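Local coordinates for PpBBE-like 1 D396N (Physcomitrella patens subsp. patens, PDB 6EO5), which is a variant of a berberine bridge enzyme-like cellobiose oxidase, a flavoenzyme of the VAO family with bicovalently bound FAD, at residues T12-G21 against N62-V72. Residues are numbered along the deposited sequence; the frame is centred on the assembly and turned at random.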
ATOM      1  N   THR A  12       1.327  13.869  36.374  1.00101.64           N
ATOM      2  CA  THR A  12       0.255  14.399  35.530  1.00105.96           C
ATOM      3  C   THR A  12      -0.193  13.379  34.469  1.00102.34           C
ATOM      4  O   THR A  12       0.604  12.563  33.996  1.00 98.43           O
ATOM      5  CB  THR A  12       0.682  15.714  34.837  1.00103.75           C
ATOM      6  OG1 THR A  12       1.833  15.481  34.013  1.00103.80           O
ATOM      7  CG2 THR A  12       1.013  16.774  35.881  1.00 99.99           C
ATOM      8  N   THR A  13      -1.472  13.436  34.099  1.00 98.60           N
ATOM      9  CA  THR A  13      -2.077  12.430  33.242  1.00 95.54           C
ATOM     10  C   THR A  13      -1.946  12.803  31.764  1.00 98.31           C
ATOM     11  O   THR A  13      -1.483  13.889  31.398  1.00 97.34           O
ATOM     12  CB  THR A  13      -3.549  12.229  33.612  1.00 91.92           C
ATOM     13  OG1 THR A  13      -4.256  13.463  33.462  1.00 90.60           O
ATOM     14  CG2 THR A  13      -3.671  11.745  35.048  1.00 92.83           C
ATOM     15  N   LEU A  14      -2.365  11.867  30.906  1.00 95.02           N
ATOM     16  CA  LEU A  14      -2.297  12.104  29.467  1.00 88.74           C
ATOM     17  C   LEU A  14      -3.322  13.142  29.029  1.00 87.13           C
ATOM     18  O   LEU A  14      -3.024  13.978  28.170  1.00 87.48           O
ATOM     19  CB  LEU A  14      -2.492  10.790  28.709  1.00 88.45           C
ATOM     20  CG  LEU A  14      -2.206  10.763  27.201  1.00 83.52           C
ATOM     21  CD1 LEU A  14      -0.730  11.012  26.867  1.00 80.91           C
ATOM     22  CD2 LEU A  14      -2.668   9.447  26.628  1.00 71.22           C
ATOM     23  N   LYS A  15      -4.536  13.102  29.599  1.00 88.85           N
ATOM     24  CA  LYS A  15      -5.526  14.144  29.323  1.00 84.45           C
ATOM     25  C   LYS A  15      -4.946  15.518  29.612  1.00 89.48           C
ATOM     26  O   LYS A  15      -5.032  16.434  28.789  1.00 88.55           O
ATOM     27  CB  LYS A  15      -6.796  13.941  30.158  1.00 80.06           C
ATOM     28  CG  LYS A  15      -7.649  12.759  29.762  1.00 86.96           C
ATOM     29  CD  LYS A  15      -8.994  12.726  30.494  1.00 89.30           C
ATOM     30  CE  LYS A  15      -9.582  11.308  30.478  1.00 87.49           C
ATOM     31  NZ  LYS A  15     -10.975  11.229  31.002  1.00 88.25           N
ATOM     32  N   GLN A  16      -4.343  15.676  30.789  1.00 92.58           N
ATOM     33  CA  GLN A  16      -3.777  16.966  31.157  1.00 94.81           C
ATOM     34  C   GLN A  16      -2.659  17.368  30.203  1.00 94.04           C
ATOM     35  O   GLN A  16      -2.620  18.504  29.713  1.00 92.75           O
ATOM     36  CB  GLN A  16      -3.271  16.907  32.596  1.00 97.08           C
ATOM     37  CG  GLN A  16      -4.357  16.611  33.594  1.00 96.07           C
ATOM     38  CD  GLN A  16      -3.841  16.546  35.008  1.00101.02           C
ATOM     39  OE1 GLN A  16      -2.677  16.195  35.244  1.00102.23           O
ATOM     40  NE2 GLN A  16      -4.701  16.899  35.966  1.00104.39           N
ATOM     41  N   CYS A  17      -1.746  16.438  29.915  1.00 93.54           N
ATOM     42  CA  CYS A  17      -0.603  16.769  29.074  1.00 90.22           C
ATOM     43  C   CYS A  17      -1.049  17.192  27.678  1.00 90.75           C
ATOM     44  O   CYS A  17      -0.695  18.278  27.203  1.00 91.46           O
ATOM     45  CB  CYS A  17       0.358  15.585  29.009  1.00 90.04           C
ATOM     46  SG  CYS A  17       1.943  16.034  28.276  1.00101.78           S
ATOM     47  N   LEU A  18      -1.842  16.349  27.005  1.00 89.39           N
ATOM     48  CA  LEU A  18      -2.273  16.674  25.644  1.00 89.27           C
ATOM     49  C   LEU A  18      -3.124  17.938  25.605  1.00 88.90           C
ATOM     50  O   LEU A  18      -3.106  18.666  24.604  1.00 86.00           O
ATOM     51  CB  LEU A  18      -3.050  15.504  25.034  1.00 88.97           C
ATOM     52  CG  LEU A  18      -2.321  14.170  24.857  1.00 86.50           C
ATOM     53  CD1 LEU A  18      -3.343  13.071  24.652  1.00 77.71           C
ATOM     54  CD2 LEU A  18      -1.344  14.226  23.696  1.00 75.81           C
ATOM     55  N   ALA A  19      -3.875  18.214  26.676  1.00 90.95           N
ATOM     56  CA  ALA A  19      -4.707  19.414  26.703  1.00 87.78           C
ATOM     57  C   ALA A  19      -3.879  20.685  26.548  1.00 84.50           C
ATOM     58  O   ALA A  19      -4.383  21.684  26.029  1.00 86.14           O
ATOM     59  CB  ALA A  19      -5.523  19.458  27.994  1.00 82.44           C
ATOM     60  N   LYS A  20      -2.611  20.667  26.982  1.00 83.76           N
ATOM     61  CA  LYS A  20      -1.738  21.823  26.791  1.00 82.14           C
ATOM     62  C   LYS A  20      -1.593  22.170  25.314  1.00 85.57           C
ATOM     63  O   LYS A  20      -1.568  23.351  24.946  1.00 88.89           O
ATOM     64  CB  LYS A  20      -0.354  21.564  27.395  1.00 85.70           C
ATOM     65  CG  LYS A  20      -0.324  21.210  28.883  1.00 88.24           C
ATOM     66  CD  LYS A  20       1.123  21.150  29.385  1.00 93.08           C
ATOM     67  CE  LYS A  20       1.223  20.544  30.779  1.00 88.67           C
ATOM     68  NZ  LYS A  20       0.387  21.283  31.769  1.00 91.94           N
ATOM     69  N   GLY A  21      -1.494  21.153  24.454  1.00 87.03           N
ATOM     70  CA  GLY A  21      -1.285  21.400  23.038  1.00 83.95           C
ATOM     71  C   GLY A  21      -2.516  21.883  22.306  1.00 84.03           C
ATOM     72  O   GLY A  21      -2.400  22.583  21.292  1.00 82.30           O
ATOM     73  N   ASN A  62       3.581  18.013  20.552  1.00 77.32           N
ATOM     74  CA  ASN A  62       2.986  17.834  21.869  1.00 75.36           C
ATOM     75  C   ASN A  62       2.682  16.369  22.135  1.00 81.02           C
ATOM     76  O   ASN A  62       2.990  15.848  23.215  1.00 82.42           O
ATOM     77  CB  ASN A  62       1.711  18.658  21.992  1.00 77.55           C
ATOM     78  CG  ASN A  62       0.921  18.300  23.227  1.00 82.64           C
ATOM     79  OD1 ASN A  62       0.058  17.425  23.195  1.00 85.02           O
ATOM     80  ND2 ASN A  62       1.223  18.965  24.332  1.00 85.88           N
ATOM     81  N   ALA A  63       2.060  15.691  21.163  1.00 81.55           N
ATOM     82  CA  ALA A  63       1.737  14.276  21.335  1.00 78.15           C
ATOM     83  C   ALA A  63       2.998  13.445  21.556  1.00 73.82           C
ATOM     84  O   ALA A  63       3.024  12.567  22.425  1.00 69.11           O
ATOM     85  CB  ALA A  63       0.950  13.766  20.125  1.00 70.22           C
ATOM     86  N   VAL A  64       4.057  13.721  20.794  1.00 70.81           N
ATOM     87  CA  VAL A  64       5.303  12.977  20.952  1.00 71.40           C
ATOM     88  C   VAL A  64       5.917  13.249  22.321  1.00 79.27           C
ATOM     89  O   VAL A  64       6.456  12.343  22.969  1.00 80.07           O
ATOM     90  CB  VAL A  64       6.277  13.327  19.813  1.00 71.11           C
ATOM     91  CG1 VAL A  64       7.649  12.715  20.069  1.00 71.26           C
ATOM     92  CG2 VAL A  64       5.713  12.861  18.477  1.00 69.95           C
ATOM     93  N   PHE A  65       5.843  14.496  22.786  1.00 81.31           N
ATOM     94  CA  PHE A  65       6.368  14.810  24.108  1.00 78.74           C
ATOM     95  C   PHE A  65       5.533  14.146  25.200  1.00 82.33           C
ATOM     96  O   PHE A  65       6.076  13.552  26.140  1.00 80.84           O
ATOM     97  CB  PHE A  65       6.416  16.327  24.300  1.00 78.69           C
ATOM     98  CG  PHE A  65       6.777  16.752  25.695  1.00 83.68           C
ATOM     99  CD1 PHE A  65       8.104  16.884  26.072  1.00 82.61           C
ATOM    100  CD2 PHE A  65       5.787  17.011  26.635  1.00 85.96           C
ATOM    101  CE1 PHE A  65       8.433  17.264  27.361  1.00 82.70           C
ATOM    102  CE2 PHE A  65       6.113  17.392  27.922  1.00 83.21           C
ATOM    103  CZ  PHE A  65       7.434  17.519  28.285  1.00 81.15           C
ATOM    104  N   CYS A  66       4.206  14.230  25.086  1.00 81.11           N
ATOM    105  CA  CYS A  66       3.331  13.713  26.132  1.00 80.31           C
ATOM    106  C   CYS A  66       3.382  12.197  26.229  1.00 84.11           C
ATOM    107  O   CYS A  66       3.210  11.639  27.321  1.00 85.82           O
ATOM    108  CB  CYS A  66       1.893  14.168  25.885  1.00 84.12           C
ATOM    109  SG  CYS A  66       1.623  15.914  26.261  1.00 99.07           S
ATOM    110  N   ALA A  67       3.579  11.508  25.108  1.00 81.17           N
ATOM    111  CA  ALA A  67       3.638  10.056  25.171  1.00 78.66           C
ATOM    112  C   ALA A  67       4.903   9.603  25.876  1.00 80.39           C
ATOM    113  O   ALA A  67       4.883   8.621  26.627  1.00 81.18           O
ATOM    114  CB  ALA A  67       3.555   9.463  23.768  1.00 75.71           C
ATOM    115  N   LYS A  68       6.011  10.315  25.650  1.00 78.31           N
ATOM    116  CA  LYS A  68       7.257   9.998  26.339  1.00 76.86           C
ATOM    117  C   LYS A  68       7.135  10.245  27.837  1.00 84.54           C
ATOM    118  O   LYS A  68       7.684   9.488  28.645  1.00 86.64           O
ATOM    119  CB  LYS A  68       8.401  10.825  25.752  1.00 77.08           C
ATOM    120  CG  LYS A  68       8.782  10.445  24.342  1.00 72.52           C
ATOM    121  CD  LYS A  68      10.062  11.131  23.908  1.00 76.35           C
ATOM    122  CE  LYS A  68       9.838  12.598  23.602  1.00 81.00           C
ATOM    123  NZ  LYS A  68      11.139  13.297  23.416  1.00 80.10           N
ATOM    124  N   GLN A  69       6.403  11.293  28.224  1.00 86.57           N
ATOM    125  CA  GLN A  69       6.313  11.674  29.629  1.00 84.07           C
ATOM    126  C   GLN A  69       5.413  10.722  30.410  1.00 82.82           C
ATOM    127  O   GLN A  69       5.750  10.317  31.526  1.00 83.79           O
ATOM    128  CB  GLN A  69       5.801  13.104  29.735  1.00 86.08           C
ATOM    129  CG  GLN A  69       6.281  13.852  30.951  1.00 88.96           C
ATOM    130  CD  GLN A  69       5.443  15.079  31.205  1.00 98.35           C
ATOM    131  OE1 GLN A  69       5.808  16.189  30.810  1.00 97.42           O
ATOM    132  NE2 GLN A  69       4.293  14.886  31.852  1.00 95.96           N
ATOM    133  N   VAL A  70       4.253  10.370  29.846  1.00 82.08           N
ATOM    134  CA  VAL A  70       3.347   9.427  30.503  1.00 80.52           C
ATOM    135  C   VAL A  70       3.806   7.978  30.326  1.00 83.55           C
ATOM    136  O   VAL A  70       3.365   7.091  31.074  1.00 83.25           O
ATOM    137  CB  VAL A  70       1.912   9.640  29.981  1.00 81.75           C
ATOM    138  CG1 VAL A  70       0.908   8.741  30.690  1.00 83.14           C
ATOM    139  CG2 VAL A  70       1.498  11.093  30.161  1.00 85.79           C
ATOM    140  N   GLY A  71       4.713   7.716  29.388  1.00 80.03           N
ATOM    141  CA  GLY A  71       5.208   6.365  29.195  1.00 78.35           C
ATOM    142  C   GLY A  71       4.284   5.452  28.415  1.00 81.07           C
ATOM    143  O   GLY A  71       4.209   4.253  28.717  1.00 79.19           O
ATOM    144  N   VAL A  72       3.563   5.985  27.422  1.00 81.00           N
ATOM    145  CA  VAL A  72       2.733   5.184  26.530  1.00 76.10           C
ATOM    146  C   VAL A  72       3.427   5.064  25.182  1.00 77.15           C
ATOM    147  O   VAL A  72       4.339   5.824  24.844  1.00 75.85           O
ATOM    148  CB  VAL A  72       1.309   5.768  26.350  1.00 73.27           C
ATOM    149  CG1 VAL A  72       0.442   5.483  27.556  1.00 71.49           C
ATOM    150  CG2 VAL A  72       1.381   7.260  26.095  1.00 74.76           C
TER
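C17 and C66 join two nearly antiparallel helices through a disulfide, SG to SG, with the segment axes 9.0 Å apart and 159° between their directions. The two cysteines reach the bridge differently: SG of C17 lies anti to its backbone N (chi1 -168°), whereas that of C66 lies beside its own N. The S-S torsion of -85° sets the two CB-SG bonds roughly perpendicular. Beside the bridge, SG of C17 meets the edge of the F65 ring, 5.4 Å from its centroid.

Leucines pack on both sides of C66 along the helix. CD2 of L18 rests 3.9 Å from CB of C66 and also touches A63, while CD1 of L14 comes within 4.0 Å of CG2 of V70, the two side chains meeting at about a right angle. V72 closes the same apolar patch beyond the helix end, where G71 turns the chain with positive phi. At the other end, N62 is a knob in the hole formed by C17, L18, K20 and G21; its OD1 lies 3.5 Å from CD2 of L18. T13 and Q16 form a capping box at the start of helix 14-21, T13 N giving a bond to OE1 of Q16 and Q16 N a weak one to OG1 of T13.

Beneath the pair, L18 and A63 touch L95 of the mixed sheet, and L14 reaches A50. The arrangement is a disulfide-linked antiparallel helix pair, tying the first modelled helix to helix 57-70 at the periphery of the chain.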